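Local coordinates for putative rhamnosidase (Streptomyces avermitilis, PDB 3W5M), which releases terminal non-reducing alpha-L-rhamnose by hydrolysis from alpha-L-rhamnosides, including citrus flavonoids and gum arabic, at residues 793-804 against 818-828. Residues are numbered along the deposited sequence; the frame is centred on the assembly and turned at random.
Sequences RKAFQTAYVASD and TLSMNLVPDAL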
loop_
_atom_site.group_PDB
_atom_site.type_symbol
_atom_site.label_atom_id
_atom_site.label_comp_id
_atom_site.label_asym_id
_atom_site.label_seq_id
_atom_site.Cartn_x
_atom_site.Cartn_y
_atom_site.Cartn_z
ATOM N N ARG A 793 -25.445 9.236 23.124
ATOM C CA ARG A 793 -26.656 9.080 22.335
ATOM C C ARG A 793 -27.734 10.074 22.802
ATOM O O ARG A 793 -28.449 10.615 21.973
ATOM C CB ARG A 793 -27.201 7.653 22.380
ATOM C CG ARG A 793 -28.478 7.474 21.583
ATOM C CD ARG A 793 -28.787 6.040 21.235
ATOM N NE ARG A 793 -28.738 5.162 22.392
ATOM C CZ ARG A 793 -28.737 3.832 22.318
ATOM N NH1 ARG A 793 -28.778 3.213 21.123
ATOM N NH2 ARG A 793 -28.689 3.119 23.442
ATOM N N LYS A 794 -27.844 10.284 24.107
ATOM C CA LYS A 794 -28.870 11.209 24.625
ATOM C C LYS A 794 -28.554 12.655 24.236
ATOM O O LYS A 794 -29.420 13.375 23.744
ATOM C CB LYS A 794 -29.044 11.123 26.133
ATOM C CG LYS A 794 -30.435 11.591 26.525
ATOM C CD LYS A 794 -30.480 12.411 27.800
ATOM C CE LYS A 794 -31.915 12.875 28.061
ATOM N NZ LYS A 794 -32.085 13.561 29.375
ATOM N N ALA A 795 -27.303 13.054 24.451
ATOM C CA ALA A 795 -26.829 14.367 24.039
ATOM C C ALA A 795 -26.990 14.516 22.528
ATOM O O ALA A 795 -27.470 15.559 22.053
ATOM C CB ALA A 795 -25.389 14.589 24.491
ATOM N N PHE A 796 -26.663 13.467 21.769
ATOM C CA PHE A 796 -26.841 13.513 20.330
ATOM C C PHE A 796 -28.295 13.747 19.903
ATOM O O PHE A 796 -28.562 14.571 19.009
ATOM C CB PHE A 796 -26.320 12.229 19.659
ATOM C CG PHE A 796 -26.374 12.269 18.170
ATOM C CD1 PHE A 796 -27.559 11.999 17.497
ATOM C CD2 PHE A 796 -25.222 12.588 17.423
ATOM C CE1 PHE A 796 -27.618 12.053 16.117
ATOM C CE2 PHE A 796 -25.280 12.639 16.047
ATOM C CZ PHE A 796 -26.468 12.370 15.391
ATOM N N GLN A 797 -29.225 13.008 20.508
ATOM C CA GLN A 797 -30.626 13.055 20.063
ATOM C C GLN A 797 -31.212 14.415 20.376
ATOM O O GLN A 797 -31.935 14.991 19.567
ATOM C CB GLN A 797 -31.463 11.979 20.738
ATOM C CG GLN A 797 -31.311 10.612 20.097
ATOM C CD GLN A 797 -31.654 9.496 21.058
ATOM O OE1 GLN A 797 -31.870 9.734 22.247
ATOM N NE2 GLN A 797 -31.701 8.270 20.551
ATOM N N THR A 798 -30.855 14.929 21.541
ATOM C CA THR A 798 -31.312 16.253 21.955
ATOM C C THR A 798 -30.836 17.363 21.015
ATOM O O THR A 798 -31.597 18.295 20.713
ATOM C CB THR A 798 -30.900 16.541 23.407
ATOM O OG1 THR A 798 -31.525 15.569 24.253
ATOM C CG2 THR A 798 -31.343 17.936 23.845
ATOM N N ALA A 799 -29.600 17.240 20.531
ATOM C CA ALA A 799 -28.976 18.302 19.750
ATOM C C ALA A 799 -29.392 18.284 18.297
ATOM O O ALA A 799 -29.577 19.348 17.703
ATOM C CB ALA A 799 -27.446 18.254 19.886
ATOM N N TYR A 800 -29.570 17.095 17.722
ATOM C CA TYR A 800 -29.691 16.976 16.277
ATOM C C TYR A 800 -30.927 16.280 15.722
ATOM O O TYR A 800 -31.153 16.322 14.500
ATOM C CB TYR A 800 -28.409 16.330 15.680
ATOM C CG TYR A 800 -27.097 16.787 16.294
ATOM C CD1 TYR A 800 -26.638 18.105 16.150
ATOM C CD2 TYR A 800 -26.292 15.885 17.006
ATOM C CE1 TYR A 800 -25.427 18.501 16.710
ATOM C CE2 TYR A 800 -25.092 16.271 17.576
ATOM C CZ TYR A 800 -24.652 17.567 17.421
ATOM O OH TYR A 800 -23.454 17.925 17.999
ATOM N N VAL A 801 -31.738 15.659 16.589
ATOM C CA VAL A 801 -32.896 14.922 16.129
ATOM C C VAL A 801 -34.158 15.636 16.594
ATOM O O VAL A 801 -34.347 15.844 17.794
ATOM C CB VAL A 801 -32.904 13.452 16.631
ATOM C CG1 VAL A 801 -34.075 12.700 16.039
ATOM C CG2 VAL A 801 -31.606 12.734 16.259
ATOM N N ALA A 802 -34.984 16.023 15.630
ATOM C CA ALA A 802 -36.238 16.738 15.889
ATOM C C ALA A 802 -37.444 15.797 16.114
ATOM O O ALA A 802 -37.406 14.600 15.773
ATOM C CB ALA A 802 -36.521 17.693 14.739
ATOM N N SER A 803 -38.534 16.362 16.640
ATOM C CA SER A 803 -39.720 15.588 17.030
ATOM C C SER A 803 -40.334 14.788 15.917
ATOM O O SER A 803 -40.980 13.773 16.188
ATOM C CB SER A 803 -40.778 16.510 17.634
ATOM O OG SER A 803 -40.310 16.960 18.887
ATOM N N ASP A 804 -40.152 15.236 14.676
ATOM C CA ASP A 804 -40.673 14.516 13.522
ATOM C C ASP A 804 -39.628 13.589 12.902
ATOM O O ASP A 804 -39.862 13.019 11.833
ATOM C CB ASP A 804 -41.240 15.482 12.471
ATOM C CG ASP A 804 -40.234 16.562 12.050
ATOM O OD1 ASP A 804 -39.027 16.472 12.396
ATOM O OD2 ASP A 804 -40.662 17.518 11.371
ATOM N N THR A 818 -27.169 8.170 11.345
ATOM C CA THR A 818 -27.960 8.058 12.568
ATOM C C THR A 818 -28.712 6.744 12.630
ATOM O O THR A 818 -28.781 6.156 13.713
ATOM C CB THR A 818 -28.948 9.229 12.726
ATOM O OG1 THR A 818 -29.834 9.253 11.593
ATOM C CG2 THR A 818 -28.176 10.514 12.825
ATOM N N LEU A 819 -29.254 6.274 11.503
ATOM C CA LEU A 819 -29.927 4.976 11.472
ATOM C C LEU A 819 -28.928 3.834 11.671
ATOM O O LEU A 819 -29.180 2.892 12.443
ATOM C CB LEU A 819 -30.728 4.778 10.186
ATOM C CG LEU A 819 -31.973 5.671 10.153
ATOM C CD1 LEU A 819 -32.430 5.792 8.712
ATOM C CD2 LEU A 819 -33.075 5.099 11.056
ATOM N N SER A 820 -27.786 3.941 10.996
ATOM C CA SER A 820 -26.741 2.914 11.077
ATOM C C SER A 820 -26.188 2.710 12.494
ATOM O O SER A 820 -26.012 1.574 12.932
ATOM C CB SER A 820 -25.572 3.267 10.149
ATOM O OG SER A 820 -24.735 2.137 10.017
ATOM N N MET A 821 -25.894 3.806 13.170
ATOM C CA MET A 821 -25.219 3.813 14.461
ATOM C C MET A 821 -26.205 3.768 15.631
ATOM O O MET A 821 -25.806 3.900 16.784
ATOM C CB MET A 821 -24.284 5.018 14.591
ATOM C CG MET A 821 -23.159 5.017 13.548
ATOM S SD MET A 821 -22.211 6.537 13.536
ATOM C CE MET A 821 -20.904 6.071 12.371
ATOM N N ASN A 822 -27.476 3.569 15.300
ATOM C CA ASN A 822 -28.564 3.418 16.281
ATOM C C ASN A 822 -28.696 4.647 17.150
ATOM O O ASN A 822 -28.834 4.555 18.381
ATOM C CB ASN A 822 -28.391 2.111 17.083
ATOM C CG ASN A 822 -28.345 0.890 16.176
ATOM O OD1 ASN A 822 -29.204 0.724 15.318
ATOM N ND2 ASN A 822 -27.318 0.049 16.333
ATOM N N LEU A 823 -28.662 5.814 16.486
ATOM C CA LEU A 823 -28.716 7.087 17.169
ATOM C C LEU A 823 -30.122 7.709 17.164
ATOM O O LEU A 823 -30.426 8.459 18.069
ATOM C CB LEU A 823 -27.667 8.060 16.638
ATOM C CG LEU A 823 -26.221 7.538 16.831
ATOM C CD1 LEU A 823 -25.219 8.424 16.117
ATOM C CD2 LEU A 823 -25.820 7.399 18.294
ATOM N N VAL A 824 -30.956 7.363 16.182
ATOM C CA VAL A 824 -32.341 7.862 16.117
ATOM C C VAL A 824 -33.135 7.175 17.242
ATOM O O VAL A 824 -33.068 5.965 17.376
ATOM C CB VAL A 824 -33.014 7.494 14.771
ATOM C CG1 VAL A 824 -34.399 8.106 14.673
ATOM C CG2 VAL A 824 -32.187 7.949 13.579
ATOM N N PRO A 825 -33.914 7.935 18.037
ATOM C CA PRO A 825 -34.815 7.206 18.954
ATOM C C PRO A 825 -35.669 6.181 18.184
ATOM O O PRO A 825 -36.086 6.453 17.052
ATOM C CB PRO A 825 -35.688 8.309 19.564
ATOM C CG PRO A 825 -34.964 9.596 19.294
ATOM C CD PRO A 825 -34.151 9.389 18.042
ATOM N N ASP A 826 -35.929 5.013 18.778
ATOM C CA ASP A 826 -36.609 3.940 18.051
ATOM C C ASP A 826 -37.965 4.332 17.523
ATOM O O ASP A 826 -38.352 3.886 16.462
ATOM C CB ASP A 826 -36.703 2.670 18.877
ATOM C CG ASP A 826 -35.373 1.974 18.964
ATOM O OD1 ASP A 826 -34.596 2.363 19.850
ATOM O OD2 ASP A 826 -35.084 1.092 18.104
ATOM N N ALA A 827 -38.665 5.182 18.276
ATOM C CA ALA A 827 -39.982 5.694 17.877
ATOM C C ALA A 827 -39.919 6.455 16.569
ATOM O O ALA A 827 -40.933 6.586 15.887
ATOM C CB ALA A 827 -40.550 6.608 18.963
ATOM N N LEU A 828 -38.722 6.920 16.202
ATOM C CA LEU A 828 -38.559 7.808 15.049
ATOM C C LEU A 828 -37.753 7.203 13.906
ATOM O O LEU A 828 -37.460 7.892 12.950
ATOM C CB LEU A 828 -37.899 9.114 15.511
ATOM C CG LEU A 828 -38.840 10.059 16.258
ATOM C CD1 LEU A 828 -38.064 11.144 16.992
ATOM C CD2 LEU A 828 -39.857 10.642 15.272
#
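Q797 NE2 donates to the backbone oxygen L823 O at 2.8 Å, the shorter of two hydrogen bonds that join 793-804 to 818-828. The N-H...O angle of 149° shows moderate bending; L823 O lies near the plane of the Q797 amide, whereas the donor stands above the carbonyl plane of L823, off its lone-pair directions. With CG anti to the carbonyl carbon (chi1 -81°) and the chain extended beyond it, Q797 also meets the P825 ring, its CG lying 3.7 Å from P825 CD.

One residue earlier in 818-828, N822 O receives R793 NH1 at 3.1 Å. This bond is nearly straight (170°), lies in the carbonyl plane and enters at the guanidinium edge; a bend at chi3 turns the arginine's end towards it. N822, with positive phi, is the C' residue of a Schellman motif closing helix 812-820, in which L823 N returns to T818 O at 2.8 Å. A leucine in place of R793 would probably leave N822 O without this donor and the turn after the helix less firmly tied to helix 783-800.

The apolar part of the contact centres on F796: L823 CD1 sits over the centre of one ring face, 4.1 Å from the centroid, a CH-pi contact; Y800 CD2 lies against the opposite face. T818 CG2 approaches F796 CZ obliquely at 3.6 Å. Farther along, V801 CG1 packs on P825 CD, and the L828 methyls lie against the A802-D804 backbone, CD2 being 3.5 Å from S803 O.

The contact thus joins the C-terminal end of helix 783-800 to the turn linking helices 812-820 and 829-842 in the (alpha/alpha)6-barrel domain, away from the catalytic and calcium sites; L823 and Y800 also touch helix 756-777, while V824 packs on helix 829-842.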